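Local coordinates for formimidoylglutamase (Bacillus subtilis, PDB 3M1R), which catalyses the manganese-dependent hydrolysis of N-formimidoyl-L-glutamate to L-glutamate and formamide, a step of histidine degradation, at residues D[38-43]-D[311-316]; D[124-129]-D[307-312]. All coordinates share one frame; numbering follows the deposited sequence.

Contact 1 (D[38-43]-D[311-316])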
# COMPACT_ATOMS: atom_id res chain seq x y z
N LYS D 38 -20.97 -25.55 -26.87
CA LYS D 38 -21.37 -26.78 -26.24
C LYS D 38 -20.76 -26.79 -24.85
O LYS D 38 -19.54 -26.79 -24.70
CB LYS D 38 -20.87 -27.97 -27.06
CG LYS D 38 -21.14 -27.83 -28.56
CD LYS D 38 -20.16 -28.68 -29.38
CE LYS D 38 -18.81 -27.99 -29.57
NZ LYS D 38 -18.11 -27.68 -28.29
N GLY D 39 -21.61 -26.76 -23.83
CA GLY D 39 -21.17 -26.80 -22.45
C GLY D 39 -20.78 -25.46 -21.87
O GLY D 39 -21.26 -24.41 -22.29
N PRO D 40 -19.89 -25.49 -20.88
CA PRO D 40 -19.44 -24.28 -20.18
C PRO D 40 -18.75 -23.30 -21.11
O PRO D 40 -18.01 -23.70 -22.01
CB PRO D 40 -18.43 -24.82 -19.17
CG PRO D 40 -18.74 -26.28 -19.04
CD PRO D 40 -19.27 -26.71 -20.37
N ALA D 41 -19.02 -22.01 -20.90
CA ALA D 41 -18.31 -20.95 -21.60
C ALA D 41 -18.37 -19.69 -20.74
O ALA D 41 -19.42 -19.39 -20.15
CB ALA D 41 -18.92 -20.70 -22.96
N LEU D 42 -17.25 -18.98 -20.65
CA LEU D 42 -17.14 -17.77 -19.80
C LEU D 42 -17.78 -16.53 -20.41
O LEU D 42 -17.68 -16.30 -21.63
CB LEU D 42 -15.67 -17.45 -19.53
CG LEU D 42 -14.82 -18.54 -18.89
CD1 LEU D 42 -13.35 -18.31 -19.23
CD2 LEU D 42 -15.01 -18.57 -17.38
N ILE D 43 -18.41 -15.73 -19.56
CA ILE D 43 -18.91 -14.41 -19.96
C ILE D 43 -18.74 -13.40 -18.82
O ILE D 43 -19.06 -13.69 -17.67
CB ILE D 43 -20.38 -14.48 -20.45
CG1 ILE D 43 -20.79 -13.17 -21.14
CG2 ILE D 43 -21.33 -14.79 -19.32
CD1 ILE D 43 -22.15 -13.25 -21.75
N HIS D 311 -13.57 -25.71 -9.63
CA HIS D 311 -14.29 -26.76 -8.92
C HIS D 311 -15.69 -26.98 -9.48
O HIS D 311 -16.20 -28.09 -9.46
CB HIS D 311 -14.32 -26.52 -7.41
CG HIS D 311 -13.03 -26.83 -6.73
ND1 HIS D 311 -12.83 -27.97 -5.99
CD2 HIS D 311 -11.85 -26.14 -6.68
CE1 HIS D 311 -11.59 -27.98 -5.51
NE2 HIS D 311 -10.98 -26.88 -5.91
N ALA D 312 -16.30 -25.94 -10.02
CA ALA D 312 -17.55 -26.12 -10.72
C ALA D 312 -17.33 -26.92 -12.00
O ALA D 312 -18.09 -27.83 -12.31
CB ALA D 312 -18.20 -24.76 -11.04
N LEU D 313 -16.30 -26.57 -12.75
CA LEU D 313 -15.96 -27.29 -13.98
C LEU D 313 -15.71 -28.75 -13.65
O LEU D 313 -16.17 -29.65 -14.34
CB LEU D 313 -14.71 -26.71 -14.61
CG LEU D 313 -14.68 -25.87 -15.89
CD1 LEU D 313 -16.03 -25.61 -16.55
CD2 LEU D 313 -13.93 -24.58 -15.62
N LYS D 314 -14.98 -28.96 -12.56
CA LYS D 314 -14.67 -30.30 -12.08
C LYS D 314 -15.97 -31.07 -11.85
O LYS D 314 -16.10 -32.22 -12.28
CB LYS D 314 -13.88 -30.19 -10.78
CG LYS D 314 -13.39 -31.52 -10.22
CD LYS D 314 -12.59 -31.27 -8.95
CE LYS D 314 -12.40 -32.54 -8.14
NZ LYS D 314 -11.70 -32.27 -6.87
N GLY D 315 -16.92 -30.44 -11.17
CA GLY D 315 -18.19 -31.06 -10.86
C GLY D 315 -18.94 -31.39 -12.13
O GLY D 315 -19.51 -32.47 -12.25
N MSE D 316 -18.93 -30.48 -13.09
CA MSE D 316 -19.59 -30.75 -14.36
C MSE D 316 -18.95 -31.92 -15.11
O MSE D 316 -19.65 -32.79 -15.62
CB MSE D 316 -19.65 -29.49 -15.23
CG MSE D 316 -20.44 -28.35 -14.59
SE MSE D 316 -20.18 -26.66 -15.51
CE MSE D 316 -21.30 -27.04 -17.06
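P40, near the start of strand 39-45, meets L313 and selenomethionine M316, three residues apart on helix 300-318. The contact is wholly apolar and small, burying 119 Å² in all, with no hydrogen bond across it. The methyl CE of M316 meets the outer carbon of the proline ring, P40 CG lying 3.3 Å from M316 CE. That is tighter than usual van der Waals contact, so its exact value deserves caution. M316 SE stays somewhat farther back, 3.8 Å from P40 CG. M316 runs out almost straight through chi2 and then bends at chi3 (75°), which brings its terminal methyl over to the proline. L313 comes to a neighbouring part of the ring, its CD1 lying 3.6 Å from P40 CB and 3.7 Å from P40 CG. The L313 side chain crosses the proline at a slant; both torsions are off the staggered positions (chi1 -108°, chi2 0°), an unusual conformer to be read with reserve, and the end of the chain comes nearer the strand than CB does.

The surrounding packing is also apolar. L124 of the adjacent strand 121-127 touches both P40 and L313, V122 touches M316, and L87 of strand 87-93 flanks P40 as well.

Polar interactions lie elsewhere. Along the strand's edges, G39 and A41 make backbone hydrogen bonds to strand 121-127 and L42 to strand 87-93, placing P40 on an inner strand between the two. On another side of the helix, facing the subunit interface, K314 NZ forms salt bridges with E77 and with E193 of a second subunit. Such a helix laid against a parallel sheet is characteristic of the three-layer alpha/beta fold of the arginase family.

Contact 2 (D[124-129]-D[307-312])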
# COMPACT_ATOMS: atom_id res chain seq x y z
N LEU D 124 -20.74 -19.50 -17.35
CA LEU D 124 -19.85 -19.22 -16.24
C LEU D 124 -19.76 -17.72 -16.20
O LEU D 124 -18.98 -17.12 -16.94
CB LEU D 124 -18.47 -19.85 -16.44
CG LEU D 124 -18.32 -21.33 -16.03
CD1 LEU D 124 -19.45 -22.16 -16.60
CD2 LEU D 124 -16.98 -21.90 -16.45
N ILE D 125 -20.59 -17.10 -15.37
CA ILE D 125 -20.70 -15.64 -15.34
C ILE D 125 -19.75 -14.99 -14.34
O ILE D 125 -19.78 -15.28 -13.13
CB ILE D 125 -22.14 -15.19 -15.04
CG1 ILE D 125 -23.13 -16.01 -15.86
CG2 ILE D 125 -22.30 -13.69 -15.31
CD1 ILE D 125 -24.60 -15.82 -15.45
N LEU D 126 -18.92 -14.09 -14.83
CA LEU D 126 -18.04 -13.29 -13.96
C LEU D 126 -18.61 -11.89 -13.72
O LEU D 126 -18.58 -11.03 -14.61
CB LEU D 126 -16.64 -13.20 -14.58
CG LEU D 126 -15.66 -14.39 -14.46
CD1 LEU D 126 -16.36 -15.71 -14.24
CD2 LEU D 126 -14.68 -14.47 -15.64
N GLY D 127 -19.11 -11.64 -12.51
CA GLY D 127 -19.49 -10.29 -12.12
C GLY D 127 -18.25 -9.44 -11.89
O GLY D 127 -17.13 -9.97 -11.89
N GLY D 128 -18.43 -8.14 -11.67
CA GLY D 128 -19.75 -7.54 -11.55
C GLY D 128 -20.27 -7.61 -10.12
O GLY D 128 -19.86 -8.46 -9.35
N ASP D 129 -21.17 -6.70 -9.78
CA ASP D 129 -21.68 -6.65 -8.42
C ASP D 129 -22.95 -7.48 -8.28
O ASP D 129 -23.40 -8.09 -9.24
CB ASP D 129 -21.90 -5.20 -7.97
CG ASP D 129 -23.03 -4.53 -8.73
OD1 ASP D 129 -23.92 -5.24 -9.24
OD2 ASP D 129 -23.01 -3.27 -8.80
N HIS D 307 -10.81 -20.47 -8.40
CA HIS D 307 -10.92 -21.84 -7.91
C HIS D 307 -12.37 -22.32 -7.81
O HIS D 307 -12.65 -23.50 -7.99
CB HIS D 307 -10.16 -22.03 -6.60
CG HIS D 307 -8.71 -22.34 -6.80
ND1 HIS D 307 -7.81 -21.41 -7.30
CD2 HIS D 307 -7.99 -23.46 -6.57
CE1 HIS D 307 -6.61 -21.96 -7.37
NE2 HIS D 307 -6.69 -23.20 -6.93
N VAL D 308 -13.29 -21.41 -7.52
CA VAL D 308 -14.70 -21.75 -7.60
C VAL D 308 -15.05 -22.20 -9.02
O VAL D 308 -15.85 -23.11 -9.22
CB VAL D 308 -15.61 -20.56 -7.21
CG1 VAL D 308 -17.05 -20.89 -7.47
CG2 VAL D 308 -15.38 -20.15 -5.75
N LEU D 309 -14.47 -21.53 -10.02
CA LEU D 309 -14.68 -21.88 -11.41
C LEU D 309 -14.12 -23.27 -11.72
O LEU D 309 -14.80 -24.12 -12.29
CB LEU D 309 -14.04 -20.83 -12.33
CG LEU D 309 -14.99 -19.81 -12.96
CD1 LEU D 309 -16.35 -19.82 -12.29
CD2 LEU D 309 -14.38 -18.40 -12.98
N LEU D 310 -12.87 -23.50 -11.32
CA LEU D 310 -12.23 -24.79 -11.47
C LEU D 310 -13.04 -25.92 -10.83
O LEU D 310 -13.21 -26.95 -11.45
CB LEU D 310 -10.80 -24.77 -10.93
CG LEU D 310 -9.88 -23.88 -11.77
CD1 LEU D 310 -8.54 -23.66 -11.08
CD2 LEU D 310 -9.66 -24.50 -13.14
N HIS D 311 -13.57 -25.71 -9.63
CA HIS D 311 -14.29 -26.76 -8.92
C HIS D 311 -15.69 -26.98 -9.48
O HIS D 311 -16.20 -28.09 -9.46
CB HIS D 311 -14.32 -26.52 -7.41
CG HIS D 311 -13.03 -26.83 -6.73
ND1 HIS D 311 -12.83 -27.97 -5.99
CD2 HIS D 311 -11.85 -26.14 -6.68
CE1 HIS D 311 -11.59 -27.98 -5.51
NE2 HIS D 311 -10.98 -26.88 -5.91
N ALA D 312 -16.30 -25.94 -10.02
CA ALA D 312 -17.55 -26.12 -10.72
C ALA D 312 -17.33 -26.92 -12.00
O ALA D 312 -18.09 -27.83 -12.31
CB ALA D 312 -18.20 -24.76 -11.04
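Strand 121-127, in the parallel sheet of the arginase fold, meets helix 300-318 where L124 and L126 pack against L309. All three leucines are buried, and the segments cover 136 Å² between them. L309 uses both branches of its fork. Its CD2 meets L126 CD1 at 3.6 Å, the closer of the two contacts, and the side chains slant across each other there. Its CD1 faces L124 more loosely, 4.5 Å from L124 CG. L309 has an unusual first torsion (chi1 -102°), between staggered positions, which goes with this spreading of its methyls over two strand residues. In L126 the CB is not directed straight at the helix; CG sits anti to the carbonyl carbon (chi1 -79°), and the end of the chain closes the distance.

The strand is an inner one of the sheet: L124 and L126 hydrogen-bond through their backbones to strand 39-45, and I125, whose CB points away from the helix, to strand 283-289. I288 of that latter strand also touches L309, widening the apolar seat of the helix. On the opposite flank of the helix, H311 meets F194 of a second subunit with the rings edge-to-face.

In the fold
Contacts 1 and 2 lie on successive turns of helix 300-318, share H311 and A312, and have centres about 9 Å apart. Their strands, 39-45 and 121-127, are parallel neighbours joined by backbone bonds: I43 N to L124 O (3.0 Å) and I43 O to L126 N (2.9 Å) are probable hydrogen bonds. Apolar packing also runs between them, with L313 CD1 3.8 Å from L124 CD2. Together they seat one helix across two neighbouring inner strands. Neither is part of the metal site; however, the 124-129 segment ends just before N130, which binds one of the two calcium ions found here, probably in place of manganese.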